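Local coordinates for protein hydrolase (PDB 5HOE) that acts as a carbohydrate acetylesterase of the SGNH (GDSL-like) hydrolase family, probably cleaving acetyl ester bonds, and assembles as an octamer, at residues Asn123-Gly126 / Lys127-Gln131; Lys183-Ala186 / Asp187-Val191; Pro162-Glu165 / Gly166-Gly170. All blocks are in the same frame, centred on the assembly; numbering follows the deposited sequence.

Contact 1: residues Asn123-Gly126 / Lys127-Gln131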
loop_
_atom_site.group_PDB
_atom_site.type_symbol
_atom_site.label_atom_id
_atom_site.label_comp_id
_atom_site.label_asym_id
_atom_site.label_seq_id
_atom_site.Cartn_x
_atom_site.Cartn_y
_atom_site.Cartn_z
ATOM N N ASN A 123 -2.945 12.646 -22.248
ATOM C CA ASN A 123 -3.667 11.512 -21.675
ATOM C C ASN A 123 -4.110 11.787 -20.234
ATOM O O ASN A 123 -5.162 11.294 -19.803
ATOM C CB ASN A 123 -2.813 10.252 -21.752
ATOM C CG ASN A 123 -3.615 9.000 -21.524
ATOM O OD1 ASN A 123 -4.610 8.748 -22.214
ATOM N ND2 ASN A 123 -3.177 8.187 -20.570
ATOM N N GLY A 124 -3.327 12.568 -19.482
ATOM C CA GLY A 124 -3.759 12.992 -18.156
ATOM C C GLY A 124 -4.944 13.934 -18.202
ATOM O O GLY A 124 -5.871 13.825 -17.390
ATOM N N MET A 125 -4.924 14.879 -19.138
ATOM C CA MET A 125 -6.122 15.659 -19.423
ATOM C C MET A 125 -7.293 14.745 -19.770
ATOM O O MET A 125 -8.427 14.978 -19.324
ATOM C CB MET A 125 -5.848 16.658 -20.552
ATOM C CG MET A 125 -7.057 17.476 -20.960
ATOM S SD MET A 125 -7.729 18.569 -19.639
ATOM C CE MET A 125 -6.527 19.900 -19.588
ATOM N N GLY A 126 -7.036 13.684 -20.539
ATOM C CA GLY A 126 -8.105 12.764 -20.882
ATOM C C GLY A 126 -8.705 12.100 -19.660
ATOM O O GLY A 126 -9.915 11.868 -19.607
ATOM N N LYS A 127 -7.866 11.778 -18.667
ATOM C CA LYS A 127 -8.373 11.235 -17.411
ATOM C C LYS A 127 -9.358 12.205 -16.769
ATOM O O LYS A 127 -10.424 11.795 -16.284
ATOM C CB LYS A 127 -7.206 10.943 -16.455
ATOM C CG LYS A 127 -7.623 10.297 -15.164
ATOM C CD LYS A 127 -6.451 10.054 -14.254
ATOM C CE LYS A 127 -6.887 9.330 -12.991
ATOM N NZ LYS A 127 -5.771 9.168 -12.001
ATOM N N LEU A 128 -9.018 13.498 -16.752
ATOM C CA LEU A 128 -9.902 14.486 -16.145
ATOM C C LEU A 128 -11.198 14.620 -16.936
ATOM O O LEU A 128 -12.277 14.706 -16.352
ATOM C CB LEU A 128 -9.189 15.840 -16.028
ATOM C CG LEU A 128 -7.889 15.875 -15.231
ATOM C CD1 LEU A 128 -7.225 17.246 -15.328
ATOM C CD2 LEU A 128 -8.179 15.470 -13.793
ATOM N N VAL A 129 -11.111 14.618 -18.264
ATOM C CA VAL A 129 -12.313 14.710 -19.082
ATOM C C VAL A 129 -13.247 13.546 -18.771
ATOM O O VAL A 129 -14.464 13.721 -18.605
ATOM C CB VAL A 129 -11.945 14.774 -20.577
ATOM C CG1 VAL A 129 -13.212 14.746 -21.468
ATOM C CG2 VAL A 129 -11.149 16.017 -20.893
ATOM N N GLY A 130 -12.685 12.340 -18.676
ATOM C CA GLY A 130 -13.475 11.171 -18.332
ATOM C C GLY A 130 -14.139 11.275 -16.968
ATOM O O GLY A 130 -15.252 10.789 -16.779
ATOM N N GLN A 131 -13.453 11.877 -15.988
ATOM C CA GLN A 131 -14.051 12.049 -14.666
ATOM C C GLN A 131 -15.273 12.956 -14.735
ATOM O O GLN A 131 -16.248 12.742 -14.014
ATOM C CB GLN A 131 -13.022 12.620 -13.681
ATOM C CG GLN A 131 -11.978 11.616 -13.260
ATOM C CD GLN A 131 -10.875 12.188 -12.425
ATOM O OE1 GLN A 131 -10.611 13.386 -12.458
ATOM N NE2 GLN A 131 -10.206 11.321 -11.670
#
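Four consecutive backbone hydrogen bonds of i to i+4 type join N123-G126 to K127-Q131: K127 N to N123 O, L128 N to G124 O, V129 N to M125 O and G130 N to G126 O. The V129-M125 bond measures 2.9 Å from V129 N to M125 O.

The apolar contact between side chains is a single slight one, V129 CG2 standing 4.3 Å from M125 CG. Side-chain carbons also pack closely on backbone oxygens. V129 CG2 lies beside the V129 backbone N, opposite its carbonyl carbon, which brings this methyl to 3.3 Å from M125 O. On a neighbouring flank L128 CG rests 3.6 Å from G124 O, and K127 CB touches the same G124 O at 3.3 Å. Two of these side chains then continue to other parts of the fold, L128 to L88 of helix 84-95 and V129 to V148 and V150 of strand 147-152.

The polar ends of the side chains work outside the segment. The fully extended K127 carries NZ away to a hydrogen bond with S85 OG, and Q131 NE2 bonds S85 O. The backbone carbonyl N123 O, which takes K127 N, also accepts N78 ND2 of a second subunit.

The arrangement is a regular alpha-helical segment of helix 118-133, one of the helices packed against the central parallel sheet of the SGNH-hydrolase alpha/beta fold.

Contact 2: residues Lys183-Ala186 / Asp187-Val191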
loop_
_atom_site.group_PDB
_atom_site.type_symbol
_atom_site.label_atom_id
_atom_site.label_comp_id
_atom_site.label_asym_id
_atom_site.label_seq_id
_atom_site.Cartn_x
_atom_site.Cartn_y
_atom_site.Cartn_z
ATOM N N LYS A 183 -6.411 19.217 -28.871
ATOM C CA LYS A 183 -7.445 19.303 -29.903
ATOM C C LYS A 183 -7.834 17.902 -30.365
ATOM O O LYS A 183 -9.020 17.584 -30.502
ATOM C CB LYS A 183 -6.930 20.122 -31.095
ATOM C CG LYS A 183 -7.919 20.234 -32.270
ATOM C CD LYS A 183 -9.051 21.146 -31.953
ATOM C CE LYS A 183 -10.104 21.132 -33.062
ATOM N NZ LYS A 183 -11.319 21.875 -32.643
ATOM N N ALA A 184 -6.834 17.044 -30.586
ATOM C CA ALA A 184 -7.091 15.663 -30.985
ATOM C C ALA A 184 -7.861 14.902 -29.905
ATOM O O ALA A 184 -8.793 14.147 -30.207
ATOM C CB ALA A 184 -5.760 14.977 -31.278
ATOM N N LEU A 185 -7.489 15.101 -28.638
ATOM C CA LEU A 185 -8.190 14.470 -27.525
ATOM C C LEU A 185 -9.645 14.910 -27.470
ATOM O O LEU A 185 -10.554 14.082 -27.322
ATOM C CB LEU A 185 -7.496 14.862 -26.225
ATOM C CG LEU A 185 -8.254 14.577 -24.911
ATOM C CD1 LEU A 185 -8.254 13.089 -24.593
ATOM C CD2 LEU A 185 -7.654 15.357 -23.765
ATOM N N ALA A 186 -9.877 16.222 -27.546
ATOM C CA ALA A 186 -11.235 16.740 -27.430
ATOM C C ALA A 186 -12.109 16.257 -28.587
ATOM O O ALA A 186 -13.285 15.942 -28.392
ATOM C CB ALA A 186 -11.220 18.266 -27.346
ATOM N N ASP A 187 -11.556 16.191 -29.800
ATOM C CA ASP A 187 -12.330 15.622 -30.902
ATOM C C ASP A 187 -12.677 14.162 -30.632
ATOM O O ASP A 187 -13.813 13.729 -30.867
ATOM C CB ASP A 187 -11.560 15.739 -32.216
ATOM C CG ASP A 187 -11.495 17.151 -32.740
ATOM O OD1 ASP A 187 -12.271 18.008 -32.251
ATOM O OD2 ASP A 187 -10.668 17.388 -33.655
ATOM N N PHE A 188 -11.709 13.389 -30.145
ATOM C CA PHE A 188 -11.913 11.962 -29.915
ATOM C C PHE A 188 -12.969 11.731 -28.840
ATOM O O PHE A 188 -13.876 10.901 -29.007
ATOM C CB PHE A 188 -10.559 11.375 -29.514
ATOM C CG PHE A 188 -10.533 9.880 -29.310
ATOM C CD1 PHE A 188 -10.810 9.336 -28.066
ATOM C CD2 PHE A 188 -10.183 9.025 -30.347
ATOM C CE1 PHE A 188 -10.749 7.960 -27.860
ATOM C CE2 PHE A 188 -10.111 7.662 -30.148
ATOM C CZ PHE A 188 -10.392 7.126 -28.901
ATOM N N MET A 189 -12.885 12.481 -27.735
ATOM C CA MET A 189 -13.831 12.339 -26.635
ATOM C C MET A 189 -15.132 13.117 -26.859
ATOM O O MET A 189 -16.025 13.052 -26.010
ATOM C CB MET A 189 -13.167 12.725 -25.302
ATOM C CG MET A 189 -12.017 11.817 -24.919
ATOM S SD MET A 189 -11.423 12.070 -23.246
ATOM C CE MET A 189 -12.700 11.292 -22.279
ATOM N N LYS A 190 -15.253 13.835 -27.984
ATOM C CA LYS A 190 -16.471 14.560 -28.362
ATOM C C LYS A 190 -16.835 15.659 -27.350
ATOM O O LYS A 190 -18.000 15.846 -26.977
ATOM C CB LYS A 190 -17.632 13.594 -28.651
ATOM C CG LYS A 190 -17.279 12.450 -29.627
ATOM C CD LYS A 190 -17.061 12.952 -31.066
ATOM C CE LYS A 190 -16.557 11.842 -32.033
ATOM N NZ LYS A 190 -15.131 11.442 -31.761
ATOM N N VAL A 191 -15.820 16.411 -26.910
ATOM C CA VAL A 191 -16.024 17.566 -26.041
ATOM C C VAL A 191 -15.500 18.831 -26.715
ATOM O O VAL A 191 -15.038 18.802 -27.867
ATOM C CB VAL A 191 -15.387 17.351 -24.648
ATOM C CG1 VAL A 191 -16.014 16.142 -23.936
ATOM C CG2 VAL A 191 -13.871 17.205 -24.743
HETATM O O HOH W 1 -13.314 20.165 -34.527
#
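L185 and M189, one turn apart, run alongside each other in the same direction where helix 171-189 ends in a Schellman motif. M189 can be followed outward. Its CB sits 3.6 Å from L185 O, the carbonyl that also accepts M189 N. A chi1 of -64° sets CG beside the M189 backbone N, keeping M189 CG near L185 O and 4.0 Å from L185 CD1. SD closes on the same methyl, at 3.6 Å from L185 CD1. A bend at chi3 (75°) then carries CE onto helix 118-133, which L185 also meets.

K190 has left the helix with positive phi, and two bonds turn back into the last turn: V191 N to A186 O at 3.0 Å, and a weak one from K190 N to D187 O. V191 CG2 packs on A186 CB. K190 NZ bonds S37 O of a second subunit, tying the C-terminal end of the helix to that chain; E35 O of the same subunit, D187 O and, approached from above its carbonyl plane, F188 O also accept from it, so four carbonyls must share its three N-H groups. F188 meets W163 and F164 of the second subunit.

On the exposed flank the K183 chain passes slantwise over D187, and D187 CG lies 3.4 Å from K183 O. The lysine's charge is near the carboxylate without forming a salt bridge; a water accepts from K183 NZ and donates, weakly, to D187 OD1 3.3 Å away.

Contact 3: residues Pro162-Glu165 / Gly166-Gly170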
loop_
_atom_site.group_PDB
_atom_site.type_symbol
_atom_site.label_atom_id
_atom_site.label_comp_id
_atom_site.label_asym_id
_atom_site.label_seq_id
_atom_site.Cartn_x
_atom_site.Cartn_y
_atom_site.Cartn_z
ATOM N N PRO A 162 17.002 31.169 -12.279
ATOM C CA PRO A 162 17.585 29.836 -12.500
ATOM C C PRO A 162 16.820 28.704 -11.849
ATOM O O PRO A 162 16.860 27.575 -12.369
ATOM C CB PRO A 162 18.999 29.954 -11.916
ATOM C CG PRO A 162 18.968 31.134 -11.067
ATOM C CD PRO A 162 18.005 32.080 -11.707
ATOM N N TRP A 163 16.137 28.937 -10.720
ATOM C CA TRP A 163 15.384 27.834 -10.123
ATOM C C TRP A 163 14.181 27.460 -10.984
ATOM O O TRP A 163 13.913 26.271 -11.198
ATOM C CB TRP A 163 14.954 28.151 -8.690
ATOM C CG TRP A 163 14.349 26.957 -8.014
ATOM C CD1 TRP A 163 13.057 26.807 -7.613
ATOM C CD2 TRP A 163 15.018 25.723 -7.687
ATOM N NE1 TRP A 163 12.876 25.559 -7.050
ATOM C CE2 TRP A 163 14.068 24.881 -7.081
ATOM C CE3 TRP A 163 16.329 25.254 -7.855
ATOM C CZ2 TRP A 163 14.381 23.591 -6.653
ATOM C CZ3 TRP A 163 16.644 23.980 -7.411
ATOM C CH2 TRP A 163 15.673 23.164 -6.799
ATOM N N PHE A 164 13.441 28.452 -11.483
ATOM C CA PHE A 164 12.363 28.156 -12.421
ATOM C C PHE A 164 12.891 27.533 -13.710
ATOM O O PHE A 164 12.259 26.630 -14.261
ATOM C CB PHE A 164 11.555 29.413 -12.754
ATOM C CG PHE A 164 10.393 29.716 -11.804
ATOM C CD1 PHE A 164 9.608 28.701 -11.244
ATOM C CD2 PHE A 164 10.061 31.035 -11.515
ATOM C CE1 PHE A 164 8.534 29.013 -10.413
ATOM C CE2 PHE A 164 9.018 31.341 -10.681
ATOM C CZ PHE A 164 8.248 30.345 -10.126
ATOM N N GLU A 165 14.032 28.020 -14.231
ATOM C CA GLU A 165 14.590 27.410 -15.432
ATOM C C GLU A 165 14.874 25.924 -15.226
ATOM O O GLU A 165 14.563 25.089 -16.093
ATOM C CB GLU A 165 15.856 28.143 -15.878
ATOM C CG GLU A 165 16.401 27.562 -17.146
ATOM C CD GLU A 165 17.312 28.493 -17.910
ATOM O OE1 GLU A 165 17.611 29.619 -17.431
ATOM O OE2 GLU A 165 17.732 28.080 -19.014
ATOM N N GLY A 166 15.472 25.566 -14.088
ATOM C CA GLY A 166 15.673 24.155 -13.789
ATOM C C GLY A 166 14.363 23.411 -13.614
ATOM O O GLY A 166 14.210 22.277 -14.071
ATOM N N MET A 167 13.401 24.048 -12.958
ATOM C CA MET A 167 12.108 23.422 -12.701
ATOM C C MET A 167 11.425 23.012 -13.995
ATOM O O MET A 167 10.776 21.964 -14.050
ATOM C CB MET A 167 11.216 24.407 -11.941
ATOM C CG MET A 167 9.987 23.797 -11.360
ATOM S SD MET A 167 8.934 25.018 -10.529
ATOM C CE MET A 167 10.020 25.561 -9.193
ATOM N N PHE A 168 11.565 23.827 -15.049
ATOM C CA PHE A 168 10.903 23.592 -16.329
ATOM C C PHE A 168 11.855 23.136 -17.439
ATOM O O PHE A 168 11.494 23.189 -18.625
ATOM C CB PHE A 168 10.087 24.819 -16.746
ATOM C CG PHE A 168 8.823 24.973 -15.946
ATOM C CD1 PHE A 168 7.683 24.267 -16.295
ATOM C CD2 PHE A 168 8.765 25.817 -14.849
ATOM C CE1 PHE A 168 6.540 24.379 -15.553
ATOM C CE2 PHE A 168 7.599 25.932 -14.112
ATOM C CZ PHE A 168 6.486 25.233 -14.477
ATOM N N GLY A 169 13.026 22.629 -17.080
ATOM C CA GLY A 169 13.941 22.070 -18.067
ATOM C C GLY A 169 13.287 21.055 -18.981
ATOM O O GLY A 169 12.660 20.107 -18.510
ATOM N N GLY A 170 13.408 21.249 -20.289
ATOM C CA GLY A 170 12.734 20.397 -21.246
ATOM C C GLY A 170 11.271 20.715 -21.466
ATOM O O GLY A 170 10.657 20.121 -22.366
#
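A short helix, 162-167, brings the side chains of W163, F164 and M167 together at a subunit interface and beside a probable Ser-His-Asp catalytic site. The turn is held by three backbone hydrogen bonds, G166 N to P162 O, M167 N to W163 O and F168 N to F164 O; F168 is the first residue to depart from helical geometry.

M167 carries the side-chain contact. Its CG stands anti to the backbone N (chi1 -167°), and the chain runs straight to SD before bending at chi3. SD then lies at the edge of the F164 ring and in its plane, 5.0 Å from the centroid, a Met-aromatic contact in which the two side chains run alongside each other. The sulfur is nearest to F164 CD1, at 3.8 Å. Beyond the bend CE meets both aromatics: it is also 3.8 Å from F164 CD1, while W163, crossing M167 at about a right angle, offers CD1 and NE1 on its five-membered ring.

F164 continues to I208 and touches residues of the putative triad (S25, H209, D206). In a third subunit, F188 makes an edge-to-face pair with F164 and also meets the W163 ring, and Y119 lies against W163 and M167. Cutting F164 back to alanine would probably leave the M167 sulfur without its aromatic partner and F188 of the third subunit without its edge-to-face mate, opening a gap beside the putative triad.

At the helix end G166 O accepts a hydrogen bond from S112 OG. The F168 ring turns an edge to the F164 carbonyl, with F168 CD2 3.6 Å from F164 O. The methyl of M167 closes the cluster, its CE 3.6 Å from W163 NE1.

Contacts 1 and 2 belong to helices 118-133 and 171-189, packed side by side, and touch directly: M125 CG lies 3.6 Å from L185 CD2, and V129 CG1 lies 3.6 Å from M189 CE. Their centres are 11 Å apart. Contact 3 stands apart within the chain, its centre about 26 Å from that of contact 1 and 31 Å from that of contact 2, although helix 162-167 directly precedes helix 171-189. The octamer brings such sites together, because A184, L185 and F188 of one chain pack on P162, W163 and F164 of another. Of the three, contact 3 borders the probable catalytic triad, and the F168 side chain is about 5 Å from a bound phosphate, probably from the crystallisation liquor.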